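Local atomic coordinates of cytochrome c (Chlorobaculum tepidum, PDB entry 3A9F), a protein that probably carries electrons, through a single covalently bound heme c, to the P840 reaction centre of a green photosynthetic bacterium. Residues A[54-58]-A[59-63]; A[42-45]-A[46-49]. All coordinates share one frame; numbering follows the deposited sequence.

Contact 1 of 2, residues A[54-58]-A[59-63]; sequences KYKKT and GQVNL. With HEC (heme c), chain C.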
ATOM      1  N   LYS A  54      11.913  -4.986  -2.928  1.00 29.45           N
ATOM      2  CA  LYS A  54      12.412  -3.642  -3.192  1.00 28.54           C
ATOM      3  C   LYS A  54      11.864  -2.586  -2.238  1.00 28.51           C
ATOM      4  O   LYS A  54      12.539  -1.599  -1.954  1.00 29.33           O
ATOM      5  CB  LYS A  54      12.131  -3.264  -4.652  1.00 28.97           C
ATOM      6  CG  LYS A  54      12.662  -1.912  -5.101  1.00 29.42           C
ATOM      7  CD  LYS A  54      12.574  -1.789  -6.623  1.00 29.85           C
ATOM      8  CE  LYS A  54      13.015  -0.421  -7.102  1.00 31.12           C
ATOM      9  NZ  LYS A  54      12.885  -0.328  -8.592  1.00 32.16           N
ATOM     10  N   TYR A  55      10.628  -2.769  -1.775  1.00 27.00           N
ATOM     11  CA  TYR A  55       9.964  -1.736  -0.988  1.00 26.57           C
ATOM     12  C   TYR A  55       9.650  -2.160   0.434  1.00 27.14           C
ATOM     13  O   TYR A  55      10.009  -1.454   1.368  1.00 28.67           O
ATOM     14  CB  TYR A  55       8.716  -1.213  -1.717  1.00 25.69           C
ATOM     15  CG  TYR A  55       9.052  -0.611  -3.063  1.00 24.75           C
ATOM     16  CD1 TYR A  55       9.680   0.632  -3.151  1.00 25.99           C
ATOM     17  CD2 TYR A  55       8.765  -1.289  -4.245  1.00 25.83           C
ATOM     18  CE1 TYR A  55      10.021   1.186  -4.385  1.00 25.28           C
ATOM     19  CE2 TYR A  55       9.092  -0.736  -5.483  1.00 25.74           C
ATOM     20  CZ  TYR A  55       9.702   0.499  -5.548  1.00 25.98           C
ATOM     21  OH  TYR A  55      10.040   1.019  -6.775  1.00 27.23           O
ATOM     22  N   LYS A  56       8.993  -3.300   0.610  1.00 27.14           N
ATOM     23  CA  LYS A  56       8.658  -3.740   1.964  1.00 27.95           C
ATOM     24  C   LYS A  56       9.891  -4.056   2.803  1.00 28.76           C
ATOM     25  O   LYS A  56      10.009  -3.581   3.940  1.00 29.31           O
ATOM     26  CB  LYS A  56       7.675  -4.909   1.955  1.00 27.73           C
ATOM     27  CG  LYS A  56       7.201  -5.277   3.350  1.00 28.79           C
ATOM     28  CD  LYS A  56       6.022  -6.205   3.314  1.00 29.18           C
ATOM     29  CE  LYS A  56       5.685  -6.630   4.724  1.00 30.27           C
ATOM     30  NZ  LYS A  56       4.307  -7.135   4.860  1.00 30.86           N
ATOM     31  N   LYS A  57      10.820  -4.832   2.244  1.00 29.47           N
ATOM     32  CA  LYS A  57      12.026  -5.219   2.995  1.00 31.09           C
ATOM     33  C   LYS A  57      12.914  -4.028   3.346  1.00 31.25           C
ATOM     34  O   LYS A  57      13.653  -4.075   4.330  1.00 32.30           O
ATOM     35  CB  LYS A  57      12.836  -6.267   2.232  1.00 32.03           C
ATOM     36  CG  LYS A  57      12.242  -7.663   2.283  1.00 35.72           C
ATOM     37  CD  LYS A  57      13.300  -8.697   1.942  1.00 40.12           C
ATOM     38  CE  LYS A  57      12.675 -10.010   1.511  1.00 42.50           C
ATOM     39  NZ  LYS A  57      13.727 -10.963   1.053  1.00 44.62           N
ATOM     40  N   THR A  58      12.835  -2.967   2.551  1.00 30.94           N
ATOM     41  CA  THR A  58      13.667  -1.783   2.726  1.00 31.15           C
ATOM     42  C   THR A  58      12.971  -0.659   3.498  1.00 30.66           C
ATOM     43  O   THR A  58      13.527   0.431   3.630  1.00 31.85           O
ATOM     44  CB  THR A  58      14.145  -1.227   1.372  1.00 31.47           C
ATOM     45  OG1 THR A  58      13.018  -0.734   0.642  1.00 33.00           O
ATOM     46  CG2 THR A  58      14.852  -2.312   0.545  1.00 32.85           C
ATOM     47  N   GLY A  59      11.748  -0.911   3.967  1.00 29.89           N
ATOM     48  CA  GLY A  59      10.976   0.079   4.723  1.00 28.95           C
ATOM     49  C   GLY A  59      10.539   1.284   3.905  1.00 28.13           C
ATOM     50  O   GLY A  59      10.441   2.410   4.420  1.00 28.03           O
ATOM     51  N   GLN A  60      10.261   1.044   2.627  1.00 26.42           N
ATOM     52  CA  GLN A  60       9.881   2.107   1.707  1.00 25.80           C
ATOM     53  C   GLN A  60       8.496   1.864   1.085  1.00 24.25           C
ATOM     54  O   GLN A  60       8.248   2.192  -0.083  1.00 23.82           O
ATOM     55  CB  GLN A  60      10.962   2.287   0.636  1.00 26.05           C
ATOM     56  CG  GLN A  60      12.281   2.811   1.218  1.00 29.11           C
ATOM     57  CD  GLN A  60      13.338   3.009   0.160  1.00 34.03           C
ATOM     58  OE1 GLN A  60      13.632   4.139  -0.226  1.00 37.29           O
ATOM     59  NE2 GLN A  60      13.913   1.912  -0.321  1.00 36.66           N
ATOM     60  N   VAL A  61       7.576   1.320   1.882  1.00 22.32           N
ATOM     61  CA  VAL A  61       6.201   1.094   1.420  1.00 21.36           C
ATOM     62  C   VAL A  61       5.505   2.416   1.072  1.00 21.11           C
ATOM     63  O   VAL A  61       4.861   2.525   0.024  1.00 20.29           O
ATOM     64  CB  VAL A  61       5.401   0.304   2.481  1.00 21.18           C
ATOM     65  CG1 VAL A  61       3.920   0.270   2.119  1.00 20.95           C
ATOM     66  CG2 VAL A  61       5.980  -1.115   2.658  1.00 22.74           C
ATOM     67  N   ASN A  62       5.616   3.423   1.935  1.00 21.21           N
ATOM     68  CA  ASN A  62       4.959   4.692   1.644  1.00 21.42           C
ATOM     69  C   ASN A  62       5.511   5.335   0.378  1.00 21.93           C
ATOM     70  O   ASN A  62       4.761   5.906  -0.405  1.00 21.51           O
ATOM     71  CB  ASN A  62       5.060   5.665   2.819  1.00 21.62           C
ATOM     72  CG  ASN A  62       4.176   6.864   2.626  1.00 21.27           C
ATOM     73  OD1 ASN A  62       2.955   6.729   2.490  1.00 23.58           O
ATOM     74  ND2 ASN A  62       4.775   8.047   2.585  1.00 23.77           N
ATOM     75  N   LEU A  63       6.823   5.215   0.171  1.00 22.68           N
ATOM     76  CA  LEU A  63       7.448   5.717  -1.043  1.00 23.01           C
ATOM     77  C   LEU A  63       6.718   5.231  -2.291  1.00 22.41           C
ATOM     78  O   LEU A  63       6.330   6.033  -3.150  1.00 22.22           O
ATOM     79  CB  LEU A  63       8.928   5.306  -1.096  1.00 24.10           C
ATOM     80  CG  LEU A  63       9.722   5.785  -2.313  1.00 26.94           C
ATOM     81  CD1 LEU A  63       9.970   7.286  -2.221  1.00 31.55           C
ATOM     82  CD2 LEU A  63      11.046   5.038  -2.419  1.00 30.06           C
TER
HETATM   83 FE   HEC C 207       1.525   0.430  -9.615  1.00 17.24          FE
HETATM   84  CHA HEC C 207       4.488  -0.329 -11.119  1.00 18.58           C
HETATM   85  CHB HEC C 207       2.574  -1.204  -6.772  1.00 18.30           C
HETATM   86  CHC HEC C 207      -1.450   1.136  -8.112  1.00 16.45           C
HETATM   87  CHD HEC C 207       0.540   2.177 -12.367  1.00 16.61           C
HETATM   88  NA  HEC C 207       3.191  -0.560  -9.065  1.00 17.29           N
HETATM   89  C1A HEC C 207       4.325  -0.758  -9.833  1.00 18.98           C
HETATM   90  C2A HEC C 207       5.319  -1.466  -9.056  1.00 20.14           C
HETATM   91  C3A HEC C 207       4.784  -1.684  -7.839  1.00 19.89           C
HETATM   92  C4A HEC C 207       3.446  -1.152  -7.836  1.00 19.07           C
HETATM   93  CMA HEC C 207       5.396  -2.407  -6.624  1.00 21.38           C
HETATM   94  CAA HEC C 207       6.723  -1.837  -9.565  1.00 22.22           C
HETATM   95  CBA HEC C 207       7.673  -0.673  -9.294  1.00 24.40           C
HETATM   96  CGA HEC C 207       9.097  -1.035  -9.611  1.00 25.89           C
HETATM   97  O1A HEC C 207       9.344  -1.769 -10.592  1.00 26.96           O
HETATM   98  O2A HEC C 207       9.988  -0.580  -8.872  1.00 27.95           O
HETATM   99  NB  HEC C 207       0.680  -0.013  -7.810  1.00 16.18           N
HETATM  100  C1B HEC C 207       1.323  -0.633  -6.752  1.00 16.69           C
HETATM  101  C2B HEC C 207       0.476  -0.544  -5.586  1.00 16.32           C
HETATM  102  C3B HEC C 207      -0.632   0.118  -5.959  1.00 16.36           C
HETATM  103  C4B HEC C 207      -0.528   0.460  -7.348  1.00 15.82           C
HETATM  104  CMB HEC C 207       0.899  -1.100  -4.210  1.00 18.37           C
HETATM  105  CAB HEC C 207      -1.847   0.585  -5.152  1.00 16.21           C
HETATM  106  CBB HEC C 207      -1.383   1.697  -4.176  1.00 17.67           C
HETATM  107  NC  HEC C 207      -0.145   1.451 -10.154  1.00 16.21           N
HETATM  108  C1C HEC C 207      -1.285   1.597  -9.394  1.00 16.02           C
HETATM  109  C2C HEC C 207      -2.262   2.322 -10.160  1.00 15.16           C
HETATM  110  C3C HEC C 207      -1.719   2.585 -11.372  1.00 15.26           C
HETATM  111  C4C HEC C 207      -0.373   2.078 -11.358  1.00 15.53           C
HETATM  112  CMC HEC C 207      -3.690   2.590  -9.676  1.00 16.12           C
HETATM  113  CAC HEC C 207      -2.321   3.310 -12.598  1.00 16.43           C
HETATM  114  CBC HEC C 207      -2.867   4.724 -12.278  1.00 17.22           C
HETATM  115  ND  HEC C 207       2.379   0.849 -11.436  1.00 16.57           N
HETATM  116  C1D HEC C 207       1.798   1.636 -12.418  1.00 17.09           C
HETATM  117  C2D HEC C 207       2.705   1.778 -13.529  1.00 18.64           C
HETATM  118  C3D HEC C 207       3.910   1.005 -13.149  1.00 18.95           C
HETATM  119  C4D HEC C 207       3.646   0.461 -11.845  1.00 17.18           C
HETATM  120  CMD HEC C 207       2.415   2.584 -14.783  1.00 18.17           C
HETATM  121  CAD HEC C 207       5.172   0.840 -13.997  0.60 20.06           C
HETATM  122  CBD HEC C 207       6.075   2.061 -13.866  0.60 22.19           C
HETATM  123  CGD HEC C 207       6.693   2.069 -12.500  0.60 24.17           C
HETATM  124  O1D HEC C 207       7.466   1.134 -12.175  0.60 25.06           O
HETATM  125  O2D HEC C 207       6.375   3.005 -11.727  0.60 26.55           O
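Tyr55 meets its surroundings with edge and face: Leu63 CD2 lies at the ring edge, near its plane, with 4.4 Å from Tyr55 CE1 to Leu63 CD2, while Lys54 CG rests over one face, offset toward the rim. In the plane at the phenol end sits heme propionate oxygen O2A, which takes a bond of 2.6 Å from Tyr55 OH. Lys54 NZ donates to the same heme O2A at 2.9 Å, delivered by an extended chain whose CG stands opposite the backbone N (chi1 -177°). Two donors thus grip one carboxylate oxygen, and the lysine charge probably helps keep the propionate ionised.

The backbone that follows illustrates how a chain leaves one helix and enters another. Gly59, with positive phi, closes a Schellman motif: its N binds Lys56 O, and Gln60 N binds Tyr55 O at 2.8 Å. Gln60 is at once the N-cap residue of helix 61-70. Its side chain, extended beyond CG, crosses that of Thr58 obliquely and brings Gln60 NE2 to Thr58 OG1 at 3.0 Å, almost straight (177°) and with the hydroxyl in the amide plane. Thr58 OG1, turned between its own N and carbonyl carbon (chi1 66°), donates to Lys54 O at 2.8 Å, from above the carbonyl plane. Val61 CG2 packs 3.8 Å from Lys56 CA, and Lys56 NZ is hydrogen-bonded to Leu88 O and Phe92 O at the C-terminus.

Contact 2 of 2, residues A[42-45]-A[46-49]; sequences HTLD and SVAD. With HEC (heme c), chain C.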
ATOM      1  N   HIS A  42      -2.572  -2.515 -13.127  1.00 16.49           N
ATOM      2  CA  HIS A  42      -1.849  -3.767 -13.196  1.00 16.78           C
ATOM      3  C   HIS A  42      -2.323  -4.564 -11.999  1.00 17.04           C
ATOM      4  O   HIS A  42      -2.795  -3.993 -11.005  1.00 16.99           O
ATOM      5  CB  HIS A  42      -0.324  -3.538 -13.106  1.00 16.87           C
ATOM      6  CG  HIS A  42       0.110  -2.769 -11.883  1.00 16.22           C
ATOM      7  ND1 HIS A  42       0.295  -3.360 -10.645  1.00 17.54           N
ATOM      8  CD2 HIS A  42       0.429  -1.461 -11.722  1.00 16.00           C
ATOM      9  CE1 HIS A  42       0.684  -2.448  -9.774  1.00 17.36           C
ATOM     10  NE2 HIS A  42       0.780  -1.286 -10.395  1.00 15.96           N
ATOM     11  N   THR A  43      -2.229  -5.877 -12.062  1.00 18.54           N
ATOM     12  CA  THR A  43      -2.521  -6.655 -10.868  1.00 20.05           C
ATOM     13  C   THR A  43      -1.443  -6.418  -9.810  1.00 19.58           C
ATOM     14  O   THR A  43      -0.258  -6.187 -10.114  1.00 19.78           O
ATOM     15  CB  THR A  43      -2.611  -8.159 -11.135  1.00 20.89           C
ATOM     16  OG1 THR A  43      -1.314  -8.633 -11.497  1.00 21.77           O
ATOM     17  CG2 THR A  43      -3.619  -8.466 -12.217  1.00 23.18           C
ATOM     18  N   LEU A  44      -1.851  -6.461  -8.549  1.00 19.94           N
ATOM     19  CA  LEU A  44      -0.872  -6.410  -7.486  1.00 20.82           C
ATOM     20  C   LEU A  44       0.014  -7.654  -7.571  1.00 21.78           C
ATOM     21  O   LEU A  44       1.229  -7.569  -7.348  1.00 21.69           O
ATOM     22  CB  LEU A  44      -1.557  -6.273  -6.123  1.00 21.35           C
ATOM     23  CG  LEU A  44      -0.657  -6.142  -4.902  1.00 21.88           C
ATOM     24  CD1 LEU A  44       0.343  -4.993  -5.069  1.00 24.22           C
ATOM     25  CD2 LEU A  44      -1.508  -5.941  -3.652  1.00 23.99           C
ATOM     26  N   ASP A  45      -0.576  -8.792  -7.939  1.00 22.96           N
ATOM     27  CA  ASP A  45       0.197 -10.032  -8.115  1.00 24.67           C
ATOM     28  C   ASP A  45       1.404  -9.842  -9.029  1.00 24.26           C
ATOM     29  O   ASP A  45       2.486 -10.371  -8.746  1.00 25.10           O
ATOM     30  CB  ASP A  45      -0.662 -11.143  -8.709  1.00 26.39           C
ATOM     31  CG  ASP A  45      -1.624 -11.764  -7.716  1.00 30.40           C
ATOM     32  OD1 ASP A  45      -1.495 -11.548  -6.496  1.00 34.41           O
ATOM     33  OD2 ASP A  45      -2.516 -12.512  -8.175  1.00 36.19           O
ATOM     34  N   SER A  46       1.230  -9.080 -10.111  1.00 23.74           N
ATOM     35  CA  SER A  46       2.284  -8.946 -11.119  1.00 23.72           C
ATOM     36  C   SER A  46       3.528  -8.197 -10.620  1.00 23.34           C
ATOM     37  O   SER A  46       4.609  -8.284 -11.225  1.00 25.03           O
ATOM     38  CB  SER A  46       1.727  -8.298 -12.383  1.00 23.39           C
ATOM     39  OG  SER A  46       1.508  -6.908 -12.200  1.00 23.98           O
ATOM     40  N   VAL A  47       3.382  -7.493  -9.497  1.00 23.46           N
ATOM     41  CA  VAL A  47       4.475  -6.722  -8.921  1.00 23.93           C
ATOM     42  C   VAL A  47       4.767  -7.120  -7.476  1.00 24.32           C
ATOM     43  O   VAL A  47       5.553  -6.454  -6.806  1.00 24.82           O
ATOM     44  CB  VAL A  47       4.227  -5.192  -9.000  1.00 23.76           C
ATOM     45  CG1 VAL A  47       4.162  -4.720 -10.466  1.00 25.21           C
ATOM     46  CG2 VAL A  47       2.963  -4.787  -8.237  1.00 23.59           C
ATOM     47  N   ALA A  48       4.160  -8.220  -7.024  1.00 24.30           N
ATOM     48  CA  ALA A  48       4.195  -8.616  -5.605  1.00 25.74           C
ATOM     49  C   ALA A  48       5.591  -8.949  -5.116  1.00 26.37           C
ATOM     50  O   ALA A  48       6.001  -8.477  -4.052  1.00 26.86           O
ATOM     51  CB  ALA A  48       3.238  -9.778  -5.359  1.00 25.78           C
ATOM     52  N   ASP A  49       6.314  -9.760  -5.883  1.00 27.76           N
ATOM     53  CA  ASP A  49       7.658 -10.162  -5.480  1.00 28.87           C
ATOM     54  C   ASP A  49       8.582  -8.964  -5.403  1.00 28.62           C
ATOM     55  O   ASP A  49       9.343  -8.815  -4.443  1.00 29.26           O
ATOM     56  CB  ASP A  49       8.239 -11.169  -6.476  1.00 30.21           C
ATOM     57  CG  ASP A  49       7.534 -12.513  -6.445  1.00 33.90           C
ATOM     58  OD1 ASP A  49       6.807 -12.799  -5.468  1.00 37.89           O
ATOM     59  OD2 ASP A  49       7.728 -13.297  -7.409  1.00 38.44           O
TER
HETATM   60 FE   HEC C 207       1.525   0.430  -9.615  1.00 17.24          FE
HETATM   61  CHA HEC C 207       4.488  -0.329 -11.119  1.00 18.58           C
HETATM   62  CHB HEC C 207       2.574  -1.204  -6.772  1.00 18.30           C
HETATM   63  CHC HEC C 207      -1.450   1.136  -8.112  1.00 16.45           C
HETATM   64  CHD HEC C 207       0.540   2.177 -12.367  1.00 16.61           C
HETATM   65  NA  HEC C 207       3.191  -0.560  -9.065  1.00 17.29           N
HETATM   66  C1A HEC C 207       4.325  -0.758  -9.833  1.00 18.98           C
HETATM   67  C2A HEC C 207       5.319  -1.466  -9.056  1.00 20.14           C
HETATM   68  C3A HEC C 207       4.784  -1.684  -7.839  1.00 19.89           C
HETATM   69  C4A HEC C 207       3.446  -1.152  -7.836  1.00 19.07           C
HETATM   70  CMA HEC C 207       5.396  -2.407  -6.624  1.00 21.38           C
HETATM   71  CAA HEC C 207       6.723  -1.837  -9.565  1.00 22.22           C
HETATM   72  CBA HEC C 207       7.673  -0.673  -9.294  1.00 24.40           C
HETATM   73  CGA HEC C 207       9.097  -1.035  -9.611  1.00 25.89           C
HETATM   74  O1A HEC C 207       9.344  -1.769 -10.592  1.00 26.96           O
HETATM   75  O2A HEC C 207       9.988  -0.580  -8.872  1.00 27.95           O
HETATM   76  NB  HEC C 207       0.680  -0.013  -7.810  1.00 16.18           N
HETATM   77  C1B HEC C 207       1.323  -0.633  -6.752  1.00 16.69           C
HETATM   78  C2B HEC C 207       0.476  -0.544  -5.586  1.00 16.32           C
HETATM   79  C3B HEC C 207      -0.632   0.118  -5.959  1.00 16.36           C
HETATM   80  C4B HEC C 207      -0.528   0.460  -7.348  1.00 15.82           C
HETATM   81  CMB HEC C 207       0.899  -1.100  -4.210  1.00 18.37           C
HETATM   82  CAB HEC C 207      -1.847   0.585  -5.152  1.00 16.21           C
HETATM   83  CBB HEC C 207      -1.383   1.697  -4.176  1.00 17.67           C
HETATM   84  NC  HEC C 207      -0.145   1.451 -10.154  1.00 16.21           N
HETATM   85  C1C HEC C 207      -1.285   1.597  -9.394  1.00 16.02           C
HETATM   86  C2C HEC C 207      -2.262   2.322 -10.160  1.00 15.16           C
HETATM   87  C3C HEC C 207      -1.719   2.585 -11.372  1.00 15.26           C
HETATM   88  C4C HEC C 207      -0.373   2.078 -11.358  1.00 15.53           C
HETATM   89  CMC HEC C 207      -3.690   2.590  -9.676  1.00 16.12           C
HETATM   90  CAC HEC C 207      -2.321   3.310 -12.598  1.00 16.43           C
HETATM   91  CBC HEC C 207      -2.867   4.724 -12.278  1.00 17.22           C
HETATM   92  ND  HEC C 207       2.379   0.849 -11.436  1.00 16.57           N
HETATM   93  C1D HEC C 207       1.798   1.636 -12.418  1.00 17.09           C
HETATM   94  C2D HEC C 207       2.705   1.778 -13.529  1.00 18.64           C
HETATM   95  C3D HEC C 207       3.910   1.005 -13.149  1.00 18.95           C
HETATM   96  C4D HEC C 207       3.646   0.461 -11.845  1.00 17.18           C
HETATM   97  CMD HEC C 207       2.415   2.584 -14.783  1.00 18.17           C
HETATM   98  CAD HEC C 207       5.172   0.840 -13.997  0.60 20.06           C
HETATM   99  CBD HEC C 207       6.075   2.061 -13.866  0.60 22.19           C
HETATM  100  CGD HEC C 207       6.693   2.069 -12.500  0.60 24.17           C
HETATM  101  O1D HEC C 207       7.466   1.134 -12.175  0.60 25.06           O
HETATM  102  O2D HEC C 207       6.375   3.005 -11.727  0.60 26.55           O
HETATM  103  O   HOH W   1       5.438 -10.746  -8.609  1.00 34.10           O
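His42 and Val47 cross at about a right angle beside the heme, with Val47 CG2 3.6 Å from His42 CE1. The imidazole points its NE2 at the iron, 2.0 Å away, and Met68 SD supplies the other protein ligand. The other ring nitrogen is also held: His42 ND1 donates an almost straight bond of 2.9 Å (175°) to Thr43 O, which lies in the ring plane and so restrains ring rotation about the iron–nitrogen bond. This bond would probably lend the imidazole some imidazolate character.

Thr43 O is approached from opposite faces of its carbonyl plane, by His42 ND1 and by Ser46 OG at 2.8 Å. Ser46 OG lies between its backbone N and carbonyl carbon (chi1 74°), which turns it back toward the threonine. Thr43 OG1 accepts Ser46 N at 2.9 Å. Val47 also packs on the porphyrin, CG2 standing 3.6 Å from heme C3A, and the Leu44 side chain likewise crosses that of Val47 squarely, Leu44 CD1 4.1 Å from Val47 CG2.

Val47 is the N-cap residue of helix 48-56, so the turn carries the chain from the loop that follows helix 27-37 into that helix, while Leu44 and Ala48 lean on Phe92, just beyond helix 78-91.

Contacts 1 and 2 lie at the two ends of helix 48-56, their centres about 15 Å apart. Both are local turns and both reach the same heme; each mixes buried residues (Tyr55 and Val61; Leu44 and Ala48) with exposed ones (Lys54 and Thr58; Asp45 and Ser46). Their chemistry differs: contact 2 meets the iron and the porphyrin by coordination and apolar packing as the chain enters the helix, whereas contact 1 addresses the heme's charged periphery where the helix gives way to helix 61-70. That second helix carries Met68, the other axial ligand. Phe92, the C-terminal residue, gives its carbonyl oxygen to Lys56 in contact 1 and its side chain to Leu44 and Ala48 in contact 2.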